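Local coordinates for protein molybdopterin adenylyltransferase (Helicobacter pylori, PDB 4XCW) that probably catalyses the ATP-dependent adenylylation of molybdopterin, the step that prepares this pterin for insertion of molybdenum, at residues V72-G77 and D84-A89; L11-R16 and D54-S59; E103-T108 and L130-P135; V33-E36 and P41-F44; C144-F149 and K169-F174. One frame throughout, in Å; residues are numbered along the deposited sequence. Where two conformers were deposited one is given.

Contact 1: residues V72-G77 and D84-A89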
# COMPACT_ATOMS: atom_id res chain seq x y z
N VAL B 72 0.47 15.53 -14.61
CA VAL B 72 -0.66 15.00 -15.36
C VAL B 72 -1.64 14.41 -14.36
O VAL B 72 -1.26 13.59 -13.52
CB VAL B 72 -0.22 13.93 -16.38
CG1 VAL B 72 -1.44 13.34 -17.08
CG2 VAL B 72 0.75 14.53 -17.39
N VAL B 73 -2.89 14.84 -14.40
CA VAL B 73 -3.87 14.29 -13.48
C VAL B 73 -5.02 13.67 -14.25
O VAL B 73 -5.41 14.15 -15.31
CB VAL B 73 -4.42 15.36 -12.50
CG1 VAL B 73 -3.29 15.93 -11.64
CG2 VAL B 73 -5.14 16.48 -13.25
N THR B 74 -5.55 12.58 -13.71
CA THR B 74 -6.70 11.93 -14.33
C THR B 74 -7.92 12.07 -13.44
O THR B 74 -7.80 12.28 -12.23
CB THR B 74 -6.45 10.42 -14.56
OG1 THR B 74 -6.26 9.78 -13.30
CG2 THR B 74 -5.22 10.19 -15.42
N THR B 75 -9.10 11.96 -14.04
CA THR B 75 -10.33 11.89 -13.29
C THR B 75 -11.18 10.78 -13.87
O THR B 75 -11.26 10.61 -15.09
CB THR B 75 -11.09 13.24 -13.29
OG1 THR B 75 -12.33 13.10 -12.57
CG2 THR B 75 -11.39 13.71 -14.71
N GLY B 76 -11.79 9.99 -13.00
CA GLY B 76 -12.64 8.89 -13.42
C GLY B 76 -11.96 7.53 -13.45
O GLY B 76 -10.73 7.43 -13.57
N GLY B 77 -12.77 6.48 -13.33
CA GLY B 77 -12.34 5.12 -13.59
C GLY B 77 -11.32 4.54 -12.63
O GLY B 77 -10.37 3.90 -13.06
N ASP B 84 -13.14 0.30 -14.76
CA ASP B 84 -12.28 1.25 -14.05
C ASP B 84 -10.81 0.88 -14.23
O ASP B 84 -10.20 0.26 -13.36
CB ASP B 84 -12.63 1.31 -12.56
CG ASP B 84 -14.00 1.90 -12.30
OD1 ASP B 84 -14.67 2.34 -13.25
OD2 ASP B 84 -14.41 1.95 -11.12
N ILE B 85 -10.24 1.26 -15.37
CA ILE B 85 -8.90 0.79 -15.73
C ILE B 85 -7.85 1.89 -15.73
O ILE B 85 -6.73 1.70 -16.21
CB ILE B 85 -8.94 0.09 -17.11
CG1 ILE B 85 -9.72 0.93 -18.11
CG2 ILE B 85 -9.60 -1.27 -16.98
CD1 ILE B 85 -8.93 2.01 -18.77
N THR B 86 -8.20 3.05 -15.19
CA THR B 86 -7.26 4.17 -15.14
C THR B 86 -6.00 3.90 -14.29
O THR B 86 -4.90 4.22 -14.73
CB THR B 86 -7.98 5.45 -14.64
OG1 THR B 86 -9.07 5.74 -15.52
CG2 THR B 86 -7.01 6.63 -14.62
N PRO B 87 -6.14 3.29 -13.09
CA PRO B 87 -4.90 2.99 -12.36
C PRO B 87 -4.00 1.99 -13.09
O PRO B 87 -2.79 2.16 -13.05
CB PRO B 87 -5.41 2.40 -11.03
CG PRO B 87 -6.80 2.94 -10.87
CD PRO B 87 -7.34 2.99 -12.28
N GLU B 88 -4.57 0.97 -13.72
CA GLU B 88 -3.76 0.02 -14.51
C GLU B 88 -2.97 0.71 -15.62
O GLU B 88 -1.80 0.39 -15.85
CB GLU B 88 -4.64 -1.06 -15.13
CG GLU B 88 -5.10 -2.12 -14.17
CD GLU B 88 -6.46 -1.85 -13.57
OE1 GLU B 88 -6.81 -0.66 -13.34
OE2 GLU B 88 -7.20 -2.83 -13.33
N ALA B 89 -3.63 1.62 -16.33
CA ALA B 89 -2.98 2.35 -17.40
C ALA B 89 -1.88 3.24 -16.83
O ALA B 89 -0.81 3.36 -17.42
CB ALA B 89 -3.99 3.18 -18.17

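Contact 2: residues L11-R16 and D54-S59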
# COMPACT_ATOMS: atom_id res chain seq x y z
N LEU B 11 -6.66 14.52 -17.88
CA LEU B 11 -7.22 13.41 -18.62
C LEU B 11 -8.53 12.92 -18.00
O LEU B 11 -8.53 12.37 -16.91
CB LEU B 11 -6.22 12.26 -18.69
CG LEU B 11 -6.64 11.10 -19.57
CD1 LEU B 11 -6.97 11.65 -20.93
CD2 LEU B 11 -5.53 10.06 -19.66
N SER B 12 -9.64 13.13 -18.70
CA SER B 12 -10.92 12.60 -18.24
C SER B 12 -11.21 11.27 -18.90
O SER B 12 -11.33 11.19 -20.12
CB SER B 12 -12.06 13.59 -18.53
OG SER B 12 -13.31 13.01 -18.21
N ALA B 13 -11.29 10.21 -18.09
CA ALA B 13 -11.62 8.89 -18.59
C ALA B 13 -13.12 8.70 -18.50
O ALA B 13 -13.69 8.72 -17.41
CB ALA B 13 -10.90 7.81 -17.79
N SER B 14 -13.76 8.51 -19.65
CA SER B 14 -15.22 8.47 -19.69
C SER B 14 -15.74 7.84 -20.98
O SER B 14 -15.22 8.12 -22.06
CB SER B 14 -15.79 9.88 -19.54
OG SER B 14 -17.19 9.90 -19.75
N ASP B 15 -16.76 7.00 -20.86
CA ASP B 15 -17.38 6.40 -22.04
C ASP B 15 -18.43 7.33 -22.62
O ASP B 15 -19.03 7.04 -23.66
CB ASP B 15 -18.01 5.04 -21.69
CG ASP B 15 -16.97 3.96 -21.46
OD1 ASP B 15 -15.87 4.04 -22.06
OD2 ASP B 15 -17.25 3.01 -20.69
N ARG B 16 -18.64 8.46 -21.95
CA ARG B 16 -19.64 9.47 -22.35
C ARG B 16 -21.03 8.88 -22.52
O ARG B 16 -21.72 9.16 -23.51
CB ARG B 16 -19.20 10.17 -23.63
CG ARG B 16 -18.34 11.40 -23.39
CD ARG B 16 -17.36 11.63 -24.52
NE ARG B 16 -16.34 10.59 -24.57
CZ ARG B 16 -16.16 9.77 -25.60
NH1 ARG B 16 -16.93 9.86 -26.67
NH2 ARG B 16 -15.20 8.85 -25.55
N ASP B 54 -5.56 0.90 -23.53
CA ASP B 54 -4.50 1.35 -24.42
C ASP B 54 -4.66 2.82 -24.80
O ASP B 54 -3.68 3.55 -24.94
CB ASP B 54 -4.43 0.49 -25.69
CG ASP B 54 -3.17 0.75 -26.49
OD1 ASP B 54 -2.07 0.75 -25.89
OD2 ASP B 54 -3.28 0.98 -27.72
N LEU B 55 -5.91 3.27 -24.93
CA LEU B 55 -6.17 4.67 -25.25
C LEU B 55 -5.75 5.59 -24.11
O LEU B 55 -5.19 6.66 -24.34
CB LEU B 55 -7.65 4.87 -25.57
CG LEU B 55 -8.10 4.45 -26.97
CD1 LEU B 55 -9.57 4.76 -27.18
CD2 LEU B 55 -7.23 5.12 -28.02
N ILE B 56 -6.01 5.17 -22.88
CA ILE B 56 -5.59 5.97 -21.74
C ILE B 56 -4.06 6.00 -21.63
O ILE B 56 -3.47 7.04 -21.35
CB ILE B 56 -6.21 5.44 -20.44
CG1 ILE B 56 -7.73 5.55 -20.53
CG2 ILE B 56 -5.67 6.21 -19.23
CD1 ILE B 56 -8.44 5.48 -19.19
N GLU B 57 -3.42 4.86 -21.86
CA GLU B 57 -1.96 4.81 -21.85
C GLU B 57 -1.38 5.76 -22.88
O GLU B 57 -0.50 6.55 -22.59
CB GLU B 57 -1.45 3.39 -22.11
CG GLU B 57 -1.80 2.39 -21.02
CD GLU B 57 -1.25 1.01 -21.32
OE1 GLU B 57 -0.37 0.89 -22.20
OE2 GLU B 57 -1.70 0.05 -20.66
N LYS B 58 -1.90 5.67 -24.11
CA LYS B 58 -1.43 6.53 -25.19
C LYS B 58 -1.60 8.01 -24.87
O LYS B 58 -0.73 8.81 -25.18
CB LYS B 58 -2.17 6.19 -26.48
CG LYS B 58 -1.69 4.92 -27.15
CD LYS B 58 -2.46 4.65 -28.42
CE LYS B 58 -1.88 3.47 -29.19
NZ LYS B 58 -2.69 3.16 -30.39
N SER B 59 -2.72 8.36 -24.25
CA SER B 59 -2.99 9.75 -23.88
C SER B 59 -2.02 10.24 -22.81
O SER B 59 -1.45 11.32 -22.92
CB SER B 59 -4.42 9.91 -23.38
OG SER B 59 -4.70 11.26 -23.04

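Contact 3: residues E103-T108 and L130-P135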
# COMPACT_ATOMS: atom_id res chain seq x y z
N GLU B 103 -2.05 6.20 -0.53
CA GLU B 103 -2.37 6.10 0.89
C GLU B 103 -3.06 7.36 1.41
O GLU B 103 -4.10 7.29 2.07
CB GLU B 103 -1.10 5.84 1.69
CG GLU B 103 -0.54 4.45 1.47
CD GLU B 103 0.90 4.31 1.91
OE1 GLU B 103 1.48 5.30 2.42
OE2 GLU B 103 1.45 3.20 1.73
N LEU B 104 -2.49 8.51 1.09
CA LEU B 104 -3.01 9.77 1.61
C LEU B 104 -4.36 10.12 0.99
O LEU B 104 -5.23 10.65 1.67
CB LEU B 104 -2.01 10.90 1.38
CG LEU B 104 -2.47 12.27 1.90
CD1 LEU B 104 -2.78 12.19 3.38
CD2 LEU B 104 -1.43 13.36 1.61
N MET B 105 -4.53 9.83 -0.30
CA MET B 105 -5.80 10.16 -0.95
C MET B 105 -6.95 9.33 -0.35
O MET B 105 -8.04 9.84 -0.13
CB MET B 105 -5.71 9.96 -2.47
CG MET B 105 -4.78 10.96 -3.15
SD MET B 105 -4.81 10.94 -4.97
CE MET B 105 -4.09 9.34 -5.34
N ARG B 106 -6.69 8.05 -0.06
CA ARG B 106 -7.68 7.24 0.65
C ARG B 106 -7.93 7.74 2.07
O ARG B 106 -9.09 7.81 2.49
CB ARG B 106 -7.26 5.77 0.69
CG ARG B 106 -7.52 5.03 -0.63
CD ARG B 106 -7.20 3.55 -0.54
NE ARG B 106 -5.75 3.31 -0.47
CZ ARG B 106 -4.95 3.21 -1.52
NH1 ARG B 106 -5.45 3.33 -2.75
NH2 ARG B 106 -3.65 3.00 -1.35
N MET B 107 -6.88 8.07 2.82
CA MET B 107 -7.04 8.55 4.19
C MET B 107 -7.87 9.83 4.22
O MET B 107 -8.71 10.02 5.11
CB MET B 107 -5.68 8.80 4.85
CG MET B 107 -4.83 7.56 5.03
SD MET B 107 -3.18 7.93 5.64
CE MET B 107 -2.38 6.35 5.41
N THR B 108 -7.62 10.69 3.25
CA THR B 108 -8.34 11.96 3.14
C THR B 108 -9.82 11.71 2.90
O THR B 108 -10.67 12.31 3.56
CB THR B 108 -7.75 12.81 2.00
OG1 THR B 108 -6.36 13.03 2.25
CG2 THR B 108 -8.46 14.16 1.93
N LEU B 130 4.99 13.91 -13.17
CA LEU B 130 4.25 13.27 -12.10
C LEU B 130 2.81 13.05 -12.54
O LEU B 130 2.13 13.98 -12.94
CB LEU B 130 4.29 14.12 -10.82
CG LEU B 130 3.37 13.68 -9.67
CD1 LEU B 130 3.71 12.30 -9.14
CD2 LEU B 130 3.41 14.69 -8.54
N ILE B 131 2.36 11.80 -12.47
CA ILE B 131 0.97 11.46 -12.79
C ILE B 131 0.21 11.08 -11.53
O ILE B 131 0.66 10.25 -10.76
CB ILE B 131 0.89 10.31 -13.81
CG1 ILE B 131 1.73 10.64 -15.04
CG2 ILE B 131 -0.56 10.05 -14.22
CD1 ILE B 131 1.76 9.50 -16.07
N ILE B 132 -0.94 11.71 -11.32
CA ILE B 132 -1.78 11.40 -10.17
C ILE B 132 -3.21 11.15 -10.62
O ILE B 132 -3.75 11.94 -11.38
CB ILE B 132 -1.80 12.54 -9.15
CG1 ILE B 132 -0.37 13.00 -8.83
CG2 ILE B 132 -2.53 12.12 -7.88
CD1 ILE B 132 -0.34 14.21 -7.92
N ASN B 133 -3.82 10.07 -10.12
CA ASN B 133 -5.24 9.82 -10.34
C ASN B 133 -6.09 10.55 -9.31
O ASN B 133 -5.92 10.34 -8.12
CB ASN B 133 -5.56 8.33 -10.25
CG ASN B 133 -4.62 7.45 -11.05
OD1 ASN B 133 -4.19 6.40 -10.58
ND2 ASN B 133 -4.31 7.87 -12.28
N LEU B 134 -7.02 11.40 -9.77
CA LEU B 134 -7.88 12.17 -8.87
C LEU B 134 -9.29 11.56 -8.83
O LEU B 134 -9.59 10.68 -9.63
CB LEU B 134 -7.95 13.63 -9.32
CG LEU B 134 -6.63 14.40 -9.37
CD1 LEU B 134 -6.90 15.84 -9.80
CD2 LEU B 134 -5.93 14.32 -8.02
N PRO B 135 -10.16 12.02 -7.90
CA PRO B 135 -11.52 11.49 -7.88
C PRO B 135 -12.35 12.00 -9.05
O PRO B 135 -11.82 12.68 -9.93
CB PRO B 135 -12.10 12.00 -6.55
CG PRO B 135 -10.92 12.40 -5.74
CD PRO B 135 -9.91 12.88 -6.73

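Contact 4: residues V33-E36 and P41-F44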
# COMPACT_ATOMS: atom_id res chain seq x y z
N VAL B 33 -8.78 24.78 -9.46
CA VAL B 33 -7.95 24.57 -8.28
C VAL B 33 -6.47 24.79 -8.55
O VAL B 33 -5.79 25.50 -7.81
CB VAL B 33 -8.14 23.15 -7.70
CG1 VAL B 33 -7.14 22.90 -6.59
CG2 VAL B 33 -9.56 22.97 -7.19
N LEU B 34 -5.97 24.18 -9.62
CA LEU B 34 -4.56 24.31 -9.94
C LEU B 34 -4.21 25.75 -10.31
O LEU B 34 -3.11 26.22 -10.02
CB LEU B 34 -4.18 23.33 -11.05
CG LEU B 34 -4.21 21.88 -10.57
CD1 LEU B 34 -3.97 20.90 -11.70
CD2 LEU B 34 -3.20 21.66 -9.43
N SER B 35 -5.17 26.45 -10.92
CA SER B 35 -4.96 27.86 -11.28
C SER B 35 -4.81 28.74 -10.05
O SER B 35 -4.10 29.74 -10.08
CB SER B 35 -6.11 28.37 -12.15
OG SER B 35 -6.07 27.78 -13.44
N GLU B 36 -5.49 28.38 -8.97
CA GLU B 36 -5.43 29.14 -7.73
C GLU B 36 -4.18 28.80 -6.91
O GLU B 36 -3.71 29.61 -6.12
CB GLU B 36 -6.68 28.90 -6.88
CG GLU B 36 -7.97 29.39 -7.52
CD GLU B 36 -9.20 28.95 -6.75
OE1 GLU B 36 -9.04 28.23 -5.74
OE2 GLU B 36 -10.33 29.31 -7.15
N PRO B 41 2.63 31.00 -15.15
CA PRO B 41 1.77 30.86 -16.33
C PRO B 41 1.48 29.38 -16.55
O PRO B 41 2.40 28.55 -16.52
CB PRO B 41 2.61 31.46 -17.46
CG PRO B 41 4.00 31.58 -16.92
CD PRO B 41 3.87 31.74 -15.45
N LEU B 42 0.22 29.04 -16.75
CA LEU B 42 -0.17 27.65 -16.88
C LEU B 42 -0.70 27.35 -18.28
O LEU B 42 -1.40 28.16 -18.88
CB LEU B 42 -1.22 27.28 -15.84
CG LEU B 42 -0.83 27.55 -14.38
CD1 LEU B 42 -1.98 27.18 -13.45
CD2 LEU B 42 0.43 26.78 -14.02
N GLU B 43 -0.35 26.17 -18.79
CA GLU B 43 -0.94 25.68 -20.03
C GLU B 43 -1.53 24.31 -19.76
O GLU B 43 -0.83 23.39 -19.36
CB GLU B 43 0.10 25.63 -21.16
CG GLU B 43 0.64 27.00 -21.54
CD GLU B 43 1.28 27.03 -22.92
OE1 GLU B 43 1.14 26.04 -23.67
OE2 GLU B 43 1.93 28.05 -23.25
N PHE B 44 -2.84 24.20 -19.97
CA PHE B 44 -3.55 22.96 -19.70
C PHE B 44 -3.76 22.14 -20.97
O PHE B 44 -4.17 22.66 -22.01
CB PHE B 44 -4.89 23.26 -19.04
CG PHE B 44 -4.78 23.71 -17.61
CD1 PHE B 44 -4.58 22.79 -16.60
CD2 PHE B 44 -4.87 25.05 -17.28
CE1 PHE B 44 -4.47 23.20 -15.28
CE2 PHE B 44 -4.77 25.47 -15.96
CZ PHE B 44 -4.57 24.54 -14.96

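Contact 5: residues C144-F149 and K169-F174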
# COMPACT_ATOMS: atom_id res chain seq x y z
N CYS B 144 -9.07 16.36 -2.38
CA CYS B 144 -7.92 15.54 -2.73
C CYS B 144 -6.70 16.39 -3.07
O CYS B 144 -5.61 16.16 -2.54
CB CYS B 144 -8.28 14.63 -3.90
SG CYS B 144 -6.95 13.54 -4.44
N LEU B 145 -6.88 17.39 -3.93
CA LEU B 145 -5.77 18.25 -4.34
C LEU B 145 -5.25 19.06 -3.15
O LEU B 145 -4.04 19.26 -3.01
CB LEU B 145 -6.21 19.18 -5.47
CG LEU B 145 -6.24 18.54 -6.86
CD1 LEU B 145 -6.90 19.45 -7.87
CD2 LEU B 145 -4.82 18.16 -7.30
N GLU B 146 -6.15 19.51 -2.28
CA GLU B 146 -5.73 20.25 -1.10
C GLU B 146 -4.80 19.39 -0.23
O GLU B 146 -3.84 19.89 0.35
CB GLU B 146 -6.94 20.71 -0.29
CG GLU B 146 -6.58 21.54 0.94
CD GLU B 146 -7.78 22.17 1.60
OE1 GLU B 146 -8.89 22.12 1.02
OE2 GLU B 146 -7.63 22.73 2.71
N ALA B 147 -5.09 18.10 -0.19
CA ALA B 147 -4.32 17.18 0.63
C ALA B 147 -2.96 16.84 0.03
O ALA B 147 -1.97 16.77 0.76
CB ALA B 147 -5.10 15.90 0.86
N VAL B 148 -2.91 16.62 -1.28
CA VAL B 148 -1.68 16.10 -1.89
C VAL B 148 -0.79 17.18 -2.50
O VAL B 148 0.42 16.96 -2.64
CB VAL B 148 -1.98 15.05 -3.00
CG1 VAL B 148 -2.78 13.90 -2.43
CG2 VAL B 148 -2.67 15.69 -4.19
N PHE B 149 -1.35 18.32 -2.87
CA PHE B 149 -0.55 19.34 -3.54
C PHE B 149 0.68 19.84 -2.75
O PHE B 149 1.70 20.15 -3.37
CB PHE B 149 -1.39 20.55 -3.93
CG PHE B 149 -0.66 21.51 -4.82
CD1 PHE B 149 -0.55 21.27 -6.18
CD2 PHE B 149 -0.04 22.64 -4.30
CE1 PHE B 149 0.14 22.14 -7.00
CE2 PHE B 149 0.65 23.51 -5.11
CZ PHE B 149 0.74 23.26 -6.47
N LYS B 169 -1.18 32.23 -0.64
CA LYS B 169 -2.48 32.69 -0.19
C LYS B 169 -3.49 31.54 -0.20
O LYS B 169 -4.47 31.56 0.55
CB LYS B 169 -2.97 33.84 -1.08
CG LYS B 169 -4.27 34.46 -0.63
CD LYS B 169 -4.12 35.03 0.77
CE LYS B 169 -5.45 35.49 1.32
NZ LYS B 169 -6.05 36.62 0.54
N ASN B 170 -3.24 30.54 -1.03
CA ASN B 170 -4.21 29.47 -1.23
C ASN B 170 -3.76 28.08 -0.78
O ASN B 170 -4.59 27.23 -0.48
CB ASN B 170 -4.61 29.42 -2.71
CG ASN B 170 -5.37 30.65 -3.14
OD1 ASN B 170 -6.09 31.26 -2.35
ND2 ASN B 170 -5.21 31.04 -4.41
N ILE B 171 -2.45 27.86 -0.74
CA ILE B 171 -1.92 26.54 -0.39
C ILE B 171 -0.46 26.69 0.03
O ILE B 171 0.22 27.63 -0.38
CB ILE B 171 -2.07 25.54 -1.57
CG1 ILE B 171 -1.84 24.09 -1.13
CG2 ILE B 171 -1.16 25.92 -2.73
CD1 ILE B 171 -3.09 23.42 -0.58
N GLN B 172 0.02 25.77 0.86
CA GLN B 172 1.41 25.78 1.29
C GLN B 172 2.15 24.61 0.66
O GLN B 172 1.64 23.49 0.68
CB GLN B 172 1.52 25.69 2.81
CG GLN B 172 0.76 26.77 3.56
CD GLN B 172 0.87 28.13 2.91
OE1 GLN B 172 1.97 28.66 2.74
NE2 GLN B 172 -0.26 28.71 2.53
N ALA B 173 3.33 24.85 0.10
CA ALA B 173 4.14 23.74 -0.39
C ALA B 173 5.51 23.74 0.26
O ALA B 173 6.17 24.78 0.37
CB ALA B 173 4.27 23.77 -1.89
N PHE B 174 5.93 22.56 0.67
CA PHE B 174 7.16 22.39 1.42
C PHE B 174 8.30 21.97 0.52
O PHE B 174 8.19 20.98 -0.20
CB PHE B 174 6.94 21.37 2.53
CG PHE B 174 8.18 21.03 3.30
CD1 PHE B 174 8.79 21.97 4.11
CD2 PHE B 174 8.73 19.76 3.21
CE1 PHE B 174 9.93 21.66 4.82
CE2 PHE B 174 9.87 19.44 3.91
CZ PHE B 174 10.48 20.39 4.72

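Contact 1: residues V72-G77 and D84-A89
Gly77 and Asp84 bring the chain back on itself, their CA atoms 3.9 Å apart, so that the end of strand 72-75 faces the start of helix 86-89. The Thr-Thr-Gly-Gly sequence carries the strand into the glycine-rich loop that, in the MogA/MoaB family, is associated with molybdopterin binding. Both glycines suit this course, since phi is positive at each, and with no side chain they let residues 84-87 lie against the bare backbone. Gly77 O receives the backbone N-H of Thr86 at 3.2 Å, in the carbonyl plane with an N-H...O angle of 147°. That N-H lies in the first turn of the helix, where no carbonyl of a preceding turn is available to it. Pro87 fits next to it because it has no N-H to satisfy, and its ring carbon CD comes to 3.3 Å from the same Gly77 O.

Thr86 is split between two tasks. Its methyl, CG2, meets the side chain of Thr74 tip to tip, 3.5 Å from Thr74 OG1, whose polar partner is Asn133 ND2. Thr86 OG1, placed beside the backbone N by a chi1 of -59°, faces the glycines and lies 3.1 Å from Gly76 O, although a second acceptor within reach leaves the destination of its proton unsettled. At the other end, Asp84 lies alongside the turn, with carboxylate OD2 weakly bonded to Gly79 N and OD1 resting 3.6 Å from Gly77 CA.

Contact 2: residues L11-R16 and D54-S59
Ile56 reaches from helix 54-59 down to strand 11-13 with its two branches parted over two residues of the strand. Its methyl CG2, anti to the backbone N, meets Leu11 CD2 at 3.9 Å, and the two side chains pass each other at a slant. The longer branch goes the other way: CG1 lies beside the backbone N (chi1 -62°) and carries CD1 to 3.7 Å from Ala13 CB. A branched isoleucine can thus serve both strand positions, while the single methyl of Ala13 meets the end of that chain at close packing distance. Val49 and Thr86 share the packing round Ile56. Strand and helix run almost exactly antiparallel, at 176°, with their axes 10.2 Å apart, the usual arrangement of a helix covering a sheet in an alpha/beta fold.

Leu11 also lies against Ser59, one turn further along the helix. Two conformers exist for each of these residues, so the 3.1 Å between Leu11 CD1 and Ser59 OG is doubtful as a measure of tightness. The hydroxyl has its polar partner in Glu47 OE2, on strand 42-49. Beyond the strand the chain turns polar: Ser14 OG accepts the backbone N-H of Arg16 at 3.0 Å, forming an ST turn, and also bonds to Glu23. On the outer side of the helix, Lys58 NZ makes a long salt bridge of 3.5 Å to Asp54 OD2. The chemistry of the interface itself is therefore apolar, consistent with the fit of aliphatic groups, more than polar bonds between these segments, fixing how the helix seats here.

Contact 3: residues E103-T108 and L130-P135
Met105 lays the end of its thioether against segment 130-135, overlapping the methyl CG2 of Ile132 and the carbonyl oxygen of Asn133. Its SD is 3.9 Å from Ile132 CG2 and 3.4 Å from Asn133 O. After an extended start the chain bends at the last torsion (chi3 -68°), which folds the terminal methyl in as well, CE standing 3.5 Å from Asn133 O. A long, unbranched methionine suits this place, for the helix backbone is distant, Met105 CA being 8.4 Å from Leu134 CA, and a flexible arm has to bridge the interval. Asn133 O has its hydrogen-bond donor in Gln121 NE2; the sulfur only packs beside it. The amide of Asn133 is likewise engaged elsewhere, OD1 taking the N-H of Ser122 and ND2 bonding to Thr74 OG1 and Thr90 OG1.

Within the helix, Thr108 turns its hydroxyl back to the carbonyl one turn earlier, OG1 donating to Leu104 O at 2.7 Å from above the carbonyl plane, while Thr108 N reaches the same oxygen from the opposite face. Outside this contact, Arg106 pairs with Glu103 of the second subunit and Glu103 with Arg106 of the third. The helix thus has one buried side, where Met105 meets both the sheet and helix 138-148 (Cys144, Val148), and another in the subunit interface, an arrangement in keeping with the layered alpha/beta fold and trimeric assembly of MogA proteins.

Contact 4: residues V33-E36 and P41-F44
Leu34 puts its CB at the rim of the Phe44 ring, 4.1 Å from CZ and near the ring plane, so the phenyl group presents its edge to the helix rather than a face. The backbone of the same residue serves a second partner, with Leu34 O 3.7 Å from Leu42 CD1. Ser35 follows with a small side chain that lets the strand residues come close: Leu42 CD1 comes to 3.7 Å from Ser35 CA. Its hydroxyl lies beside the backbone N (chi1 -70°) and meets the ring edge too, Ser35 OG standing 3.7 Å from Phe44 CE2. A serine can be tolerated next to these apolar groups because its OG is hydrogen-bonded to Gln31 O, one turn back in the helix. Leu42 and Phe44, two apart on the strand, both point toward the helix and make up the strand's side of the contact.

The contact closes the second half of the beta-alpha-beta unit made by strand 6-13, helix 25-37 and strand 42-49. Leu34 and Phe44 also touch Ile8 on strand 6-13, while Val33 faces helix 138-148 through Arg142 and Leu145.

Contact 5: residues C144-F149 and K169-F174
Ile171 packs against Phe149 where the irregular chain after helix 152-158 passes the last turn of helix 138-148, so that the C-terminal region is laid on the helical layer of the alpha/beta fold. Following this region along the chain, Asn170 ties it first to a different helix, its ND2 donating to Glu36 O at the end of helix 25-37. Ile171 comes next and carries the contact, in an extended conformation, with CB directed toward the helix.

Both gamma carbons of Ile171 meet the aromatic ring: CG2 is 3.8 Å from Phe149 CD2 and CG1 is 3.9 Å from the same atom. The two side chains slant past one another. CG1 points opposite the backbone N (chi1 -166°), and its terminal methyl goes on beyond the ring to the helix, where Ile171 CD1 lies 4.2 Å from Glu146 CG. A beta-branched aliphatic residue is apt here, because CG2 and CG1 both lie by the phenyl group, and CG1 carries CD1 on to the helix backbone. Phe149 also meets the ring of Tyr37, with the planes at about 50°, and Tyr37 touches Ile171 and Glu146 as well.

Gln172 directs its CB away from the helix, and its NE2 donates to Glu168 O, a polar partner within its own loop. Ala173 again faces inward, its CA 7.2 Å from Phe149 CA, and its methyl rests on Val166. The tightest approach in this contact is made by backbone and methyl, Glu146 O and Ile171 CD1 at 3.7 Å.

How the contacts relate
Contacts 1 to 4 reach one mixed sheet, whose order runs 42-49, 6-13, 71-75, 129-134, 123-126, 96-97. Contacts 1 and 2 are neighbours, centres 8 Å apart, as are their strands 71-75 and 6-13; contact 3 adds the next strand, centred 11 Å from contact 1. Contact 4, its centre about 20 Å from that of contact 1, lies across the chain's centre and joins contact 5 through helices 25-37 and 138-148, while contact 5 touches contact 3. Along the chain, contact 4 falls within contact 2's span; contacts 1, 3 and 5 follow. The glycine-rich loop thus leaves strand 71-75, helix 99-110 reaches the trimer interface, and contact 5 lays the C-terminal region on helix 138-148.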